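Local atomic coordinates of RNA-dependent RNA polymerase (Farallon virus, PDB entry 6DX5), a protein that probably replicates and transcribes the viral RNA genome as a polymerase, and carries in this N-terminal piece an OTU-type cysteine protease domain with deubiquitinase activity. Residues C37-T49 with F166-K179. Residues are numbered along the deposited sequence; the frame is centred on the assembly and turned at random.
Sequences CFFRAFAYLFFDT and FNIVRCGAHFDALK
Cys37, at the start of helix 37-47, meets His174 and Phe175 of the hairpin 166-179. Phe175 N donates to Cys37 SG (3.4 Å, N-H...S 164°), a nearly straight bond, while the same sulfur lies 3.6 Å from His174 ND1 and in the plane of the Phe175 ring, at its edge. Setting SG between its backbone N and carbonyl carbon (chi1 56°) turns the sulfur to the hairpin. His174 NE2 donates to Asp176 OD2 (2.8 Å) from above the carboxylate plane, and Arg28 and Val31 also hold that carboxylate.

Phe38 presents its ring edge to a face of Phe175 (planes at 73°), with its CB over that face; Arg170 CG covers the opposite one. Phe42 turns its edge to the face of Phe166 (centroids 5.6 Å apart), and Phe46 does so in an offset edge-to-face pair, its CD1 reaching Phe166 CZ at 3.5 Å.

Among apolar contacts, Ile168 CD1 lies 3.8 Å from Phe38 CE2, oblique to that ring, and Leu45 CG rests on Ala177 CB (3.8 Å).

Toward solvent, one water bridges Lys179 NZ to Tyr44 O and Asp48 OD1.

Helix 37-47 packed on a beta-hairpin closed by a type II' turn (Cys171 to His174), bringing Cys, His and Asp together, is as in papain-like (clan CA) OTU proteases, consistent with Cys37 as nucleophile and His174 and Asp176 as its partners.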
# COMPACT_ATOMS: atom_id res chain seq x y z
N CYS A 37 -11.61 14.19 5.55
CA CYS A 37 -10.60 15.11 5.02
C CYS A 37 -10.11 14.71 3.62
O CYS A 37 -9.82 15.61 2.79
CB CYS A 37 -9.42 15.27 5.99
SG CYS A 37 -8.56 13.67 6.48
N PHE A 38 -9.99 13.40 3.30
CA PHE A 38 -9.64 13.04 1.92
C PHE A 38 -10.70 13.55 0.96
O PHE A 38 -10.38 14.19 -0.06
CB PHE A 38 -9.47 11.53 1.71
CG PHE A 38 -9.26 11.19 0.25
CD1 PHE A 38 -10.31 10.72 -0.55
CD2 PHE A 38 -8.05 11.45 -0.37
CE1 PHE A 38 -10.12 10.50 -1.92
CE2 PHE A 38 -7.86 11.21 -1.74
CZ PHE A 38 -8.90 10.76 -2.50
N PHE A 39 -11.97 13.27 1.25
CA PHE A 39 -13.02 13.77 0.35
C PHE A 39 -12.98 15.29 0.27
O PHE A 39 -13.18 15.86 -0.82
CB PHE A 39 -14.41 13.27 0.82
CG PHE A 39 -14.52 11.76 0.88
CD1 PHE A 39 -14.15 10.98 -0.23
CD2 PHE A 39 -14.93 11.12 2.04
CE1 PHE A 39 -14.24 9.57 -0.20
CE2 PHE A 39 -15.02 9.71 2.10
CZ PHE A 39 -14.67 8.93 0.96
N ARG A 40 -12.71 15.97 1.41
CA ARG A 40 -12.66 17.44 1.43
C ARG A 40 -11.49 17.98 0.62
O ARG A 40 -11.61 19.00 -0.09
CB ARG A 40 -12.54 17.96 2.87
CG ARG A 40 -13.81 17.74 3.69
CD ARG A 40 -13.58 18.15 5.18
NE ARG A 40 -14.87 18.13 5.86
CZ ARG A 40 -15.70 19.16 5.84
NH1 ARG A 40 -15.32 20.30 5.23
NH2 ARG A 40 -16.88 19.07 6.43
N ALA A 41 -10.33 17.34 0.76
CA ALA A 41 -9.17 17.74 -0.04
C ALA A 41 -9.48 17.59 -1.53
O ALA A 41 -9.31 18.53 -2.32
CB ALA A 41 -7.94 16.90 0.36
N PHE A 42 -10.03 16.45 -1.92
CA PHE A 42 -10.30 16.30 -3.35
C PHE A 42 -11.41 17.27 -3.77
O PHE A 42 -11.29 17.95 -4.79
CB PHE A 42 -10.63 14.83 -3.71
CG PHE A 42 -10.78 14.60 -5.18
CD1 PHE A 42 -9.67 14.48 -5.99
CD2 PHE A 42 -12.03 14.60 -5.75
CE1 PHE A 42 -9.81 14.30 -7.38
CE2 PHE A 42 -12.20 14.44 -7.14
CZ PHE A 42 -11.08 14.28 -7.95
N ALA A 43 -12.46 17.41 -2.96
CA ALA A 43 -13.50 18.34 -3.36
C ALA A 43 -12.94 19.77 -3.50
O ALA A 43 -13.35 20.54 -4.39
CB ALA A 43 -14.66 18.28 -2.35
N TYR A 44 -12.00 20.15 -2.65
CA TYR A 44 -11.45 21.49 -2.78
C TYR A 44 -10.76 21.68 -4.13
O TYR A 44 -10.96 22.70 -4.80
CB TYR A 44 -10.48 21.80 -1.64
CG TYR A 44 -9.91 23.18 -1.84
CD1 TYR A 44 -10.59 24.31 -1.39
CD2 TYR A 44 -8.69 23.35 -2.47
CE1 TYR A 44 -10.06 25.60 -1.58
CE2 TYR A 44 -8.15 24.64 -2.66
CZ TYR A 44 -8.84 25.75 -2.21
OH TYR A 44 -8.26 27.00 -2.39
N LEU A 45 -9.95 20.69 -4.56
CA LEU A 45 -9.25 20.85 -5.84
C LEU A 45 -10.20 20.72 -7.01
O LEU A 45 -10.10 21.45 -7.99
CB LEU A 45 -8.15 19.80 -6.01
CG LEU A 45 -7.06 19.90 -4.95
CD1 LEU A 45 -6.03 18.79 -5.09
CD2 LEU A 45 -6.43 21.28 -5.10
N PHE A 46 -11.14 19.77 -6.92
CA PHE A 46 -11.90 19.41 -8.09
C PHE A 46 -13.09 20.35 -8.27
O PHE A 46 -13.41 20.72 -9.41
CB PHE A 46 -12.38 17.96 -7.96
CG PHE A 46 -12.92 17.36 -9.27
CD1 PHE A 46 -12.06 17.09 -10.33
CD2 PHE A 46 -14.27 17.10 -9.43
CE1 PHE A 46 -12.54 16.58 -11.55
CE2 PHE A 46 -14.76 16.55 -10.63
CZ PHE A 46 -13.90 16.30 -11.70
N PHE A 47 -13.81 20.69 -7.18
CA PHE A 47 -15.00 21.55 -7.24
C PHE A 47 -14.79 22.92 -6.60
O PHE A 47 -15.77 23.66 -6.41
CB PHE A 47 -16.20 20.88 -6.52
CG PHE A 47 -16.69 19.58 -7.15
CD1 PHE A 47 -17.20 19.55 -8.45
CD2 PHE A 47 -16.68 18.40 -6.42
CE1 PHE A 47 -17.67 18.35 -9.03
CE2 PHE A 47 -17.16 17.21 -6.99
CZ PHE A 47 -17.66 17.19 -8.30
N ASP A 48 -13.57 23.25 -6.17
CA ASP A 48 -13.24 24.54 -5.55
C ASP A 48 -13.98 24.77 -4.25
O ASP A 48 -14.10 25.93 -3.81
CB ASP A 48 -13.50 25.69 -6.51
CG ASP A 48 -12.79 25.48 -7.83
OD1 ASP A 48 -11.55 25.18 -7.82
OD2 ASP A 48 -13.49 25.54 -8.86
N THR A 49 -14.47 23.71 -3.61
CA THR A 49 -14.98 23.89 -2.26
C THR A 49 -14.94 22.56 -1.52
O THR A 49 -15.32 21.53 -2.06
CB THR A 49 -16.42 24.44 -2.25
OG1 THR A 49 -16.86 24.48 -0.89
CG2 THR A 49 -17.40 23.55 -3.08
N PHE A 166 -4.43 16.07 -9.73
CA PHE A 166 -4.91 16.63 -8.48
C PHE A 166 -3.99 16.10 -7.40
O PHE A 166 -3.86 14.89 -7.24
CB PHE A 166 -6.37 16.25 -8.25
CG PHE A 166 -7.27 16.79 -9.32
CD1 PHE A 166 -7.72 18.10 -9.25
CD2 PHE A 166 -7.53 16.05 -10.47
CE1 PHE A 166 -8.50 18.65 -10.26
CE2 PHE A 166 -8.32 16.56 -11.48
CZ PHE A 166 -8.82 17.87 -11.39
N ASN A 167 -3.30 17.00 -6.70
CA ASN A 167 -2.22 16.61 -5.80
C ASN A 167 -2.73 16.76 -4.37
O ASN A 167 -3.26 17.82 -3.98
CB ASN A 167 -0.98 17.51 -6.00
CG ASN A 167 -0.23 17.19 -7.27
OD1 ASN A 167 0.59 16.26 -7.31
ND2 ASN A 167 -0.53 17.93 -8.33
N ILE A 168 -2.55 15.71 -3.57
CA ILE A 168 -3.03 15.72 -2.20
C ILE A 168 -1.88 15.33 -1.32
O ILE A 168 -1.07 14.48 -1.71
CB ILE A 168 -4.23 14.77 -2.09
CG1 ILE A 168 -5.37 15.33 -2.97
CG2 ILE A 168 -4.63 14.50 -0.64
CD1 ILE A 168 -6.66 14.68 -2.77
N VAL A 169 -1.72 16.00 -0.16
CA VAL A 169 -0.66 15.65 0.76
C VAL A 169 -1.29 14.89 1.91
O VAL A 169 -2.41 15.18 2.32
CB VAL A 169 0.09 16.90 1.27
CG1 VAL A 169 -0.87 17.86 1.99
CG2 VAL A 169 1.22 16.54 2.22
N ARG A 170 -0.56 13.91 2.44
CA ARG A 170 -1.06 13.08 3.52
C ARG A 170 -0.02 13.07 4.62
O ARG A 170 1.13 12.66 4.38
CB ARG A 170 -1.31 11.64 3.07
CG ARG A 170 -1.85 10.78 4.21
CD ARG A 170 -1.89 9.31 3.87
NE ARG A 170 -2.80 8.64 4.79
CZ ARG A 170 -3.28 7.40 4.64
NH1 ARG A 170 -2.90 6.65 3.58
NH2 ARG A 170 -4.13 6.91 5.53
N CYS A 171 -0.41 13.48 5.83
CA CYS A 171 0.49 13.49 6.98
C CYS A 171 -0.14 12.63 8.06
O CYS A 171 -1.15 13.04 8.66
CB CYS A 171 0.76 14.92 7.47
SG CYS A 171 2.16 14.94 8.72
N GLY A 172 0.38 11.41 8.26
CA GLY A 172 -0.32 10.40 9.04
C GLY A 172 -1.73 10.08 8.54
O GLY A 172 -1.97 9.61 7.41
N ALA A 173 -2.71 10.30 9.41
CA ALA A 173 -4.09 10.05 9.02
C ALA A 173 -4.70 11.22 8.26
O ALA A 173 -5.78 11.06 7.69
CB ALA A 173 -4.95 9.76 10.25
N HIS A 174 -4.04 12.38 8.20
CA HIS A 174 -4.72 13.57 7.72
C HIS A 174 -4.34 13.91 6.28
O HIS A 174 -3.17 13.92 5.92
CB HIS A 174 -4.42 14.79 8.64
CG HIS A 174 -5.20 15.99 8.25
ND1 HIS A 174 -6.56 16.05 8.36
CD2 HIS A 174 -4.83 17.12 7.57
CE1 HIS A 174 -7.01 17.20 7.85
NE2 HIS A 174 -5.98 17.86 7.36
N PHE A 175 -5.34 14.30 5.47
CA PHE A 175 -5.13 14.72 4.09
C PHE A 175 -5.44 16.20 3.95
O PHE A 175 -6.43 16.68 4.49
CB PHE A 175 -6.04 13.95 3.11
CG PHE A 175 -5.82 12.44 3.07
CD1 PHE A 175 -5.01 11.87 2.07
CD2 PHE A 175 -6.50 11.59 3.94
CE1 PHE A 175 -4.83 10.48 1.96
CE2 PHE A 175 -6.31 10.16 3.88
CZ PHE A 175 -5.48 9.61 2.87
N ASP A 176 -4.59 16.94 3.20
CA ASP A 176 -4.88 18.32 2.76
C ASP A 176 -4.71 18.42 1.24
O ASP A 176 -4.15 17.51 0.60
CB ASP A 176 -3.96 19.35 3.46
CG ASP A 176 -4.31 19.57 4.94
OD1 ASP A 176 -3.34 19.72 5.76
OD2 ASP A 176 -5.55 19.67 5.30
N ALA A 177 -5.14 19.56 0.65
CA ALA A 177 -5.00 19.78 -0.79
C ALA A 177 -3.68 20.46 -1.09
O ALA A 177 -3.14 21.18 -0.24
CB ALA A 177 -6.16 20.62 -1.31
N LEU A 178 -3.14 20.24 -2.31
CA LEU A 178 -1.93 20.93 -2.80
C LEU A 178 -2.22 21.61 -4.14
O LEU A 178 -2.82 21.00 -5.02
CB LEU A 178 -0.76 19.97 -3.04
CG LEU A 178 -0.15 19.25 -1.84
CD1 LEU A 178 0.86 18.25 -2.27
CD2 LEU A 178 0.46 20.29 -0.87
N LYS A 179 -1.82 22.87 -4.29
CA LYS A 179 -1.85 23.51 -5.61
C LYS A 179 -0.43 23.83 -6.04
O LYS A 179 0.40 24.28 -5.23
CB LYS A 179 -2.69 24.77 -5.59
CG LYS A 179 -4.15 24.39 -5.51
CD LYS A 179 -5.04 25.57 -5.71
CE LYS A 179 -6.45 25.08 -6.09
NZ LYS A 179 -7.45 26.22 -6.07
O HOH W 1 -9.76 25.04 -5.98
O HOH W 2 -6.64 27.74 -4.02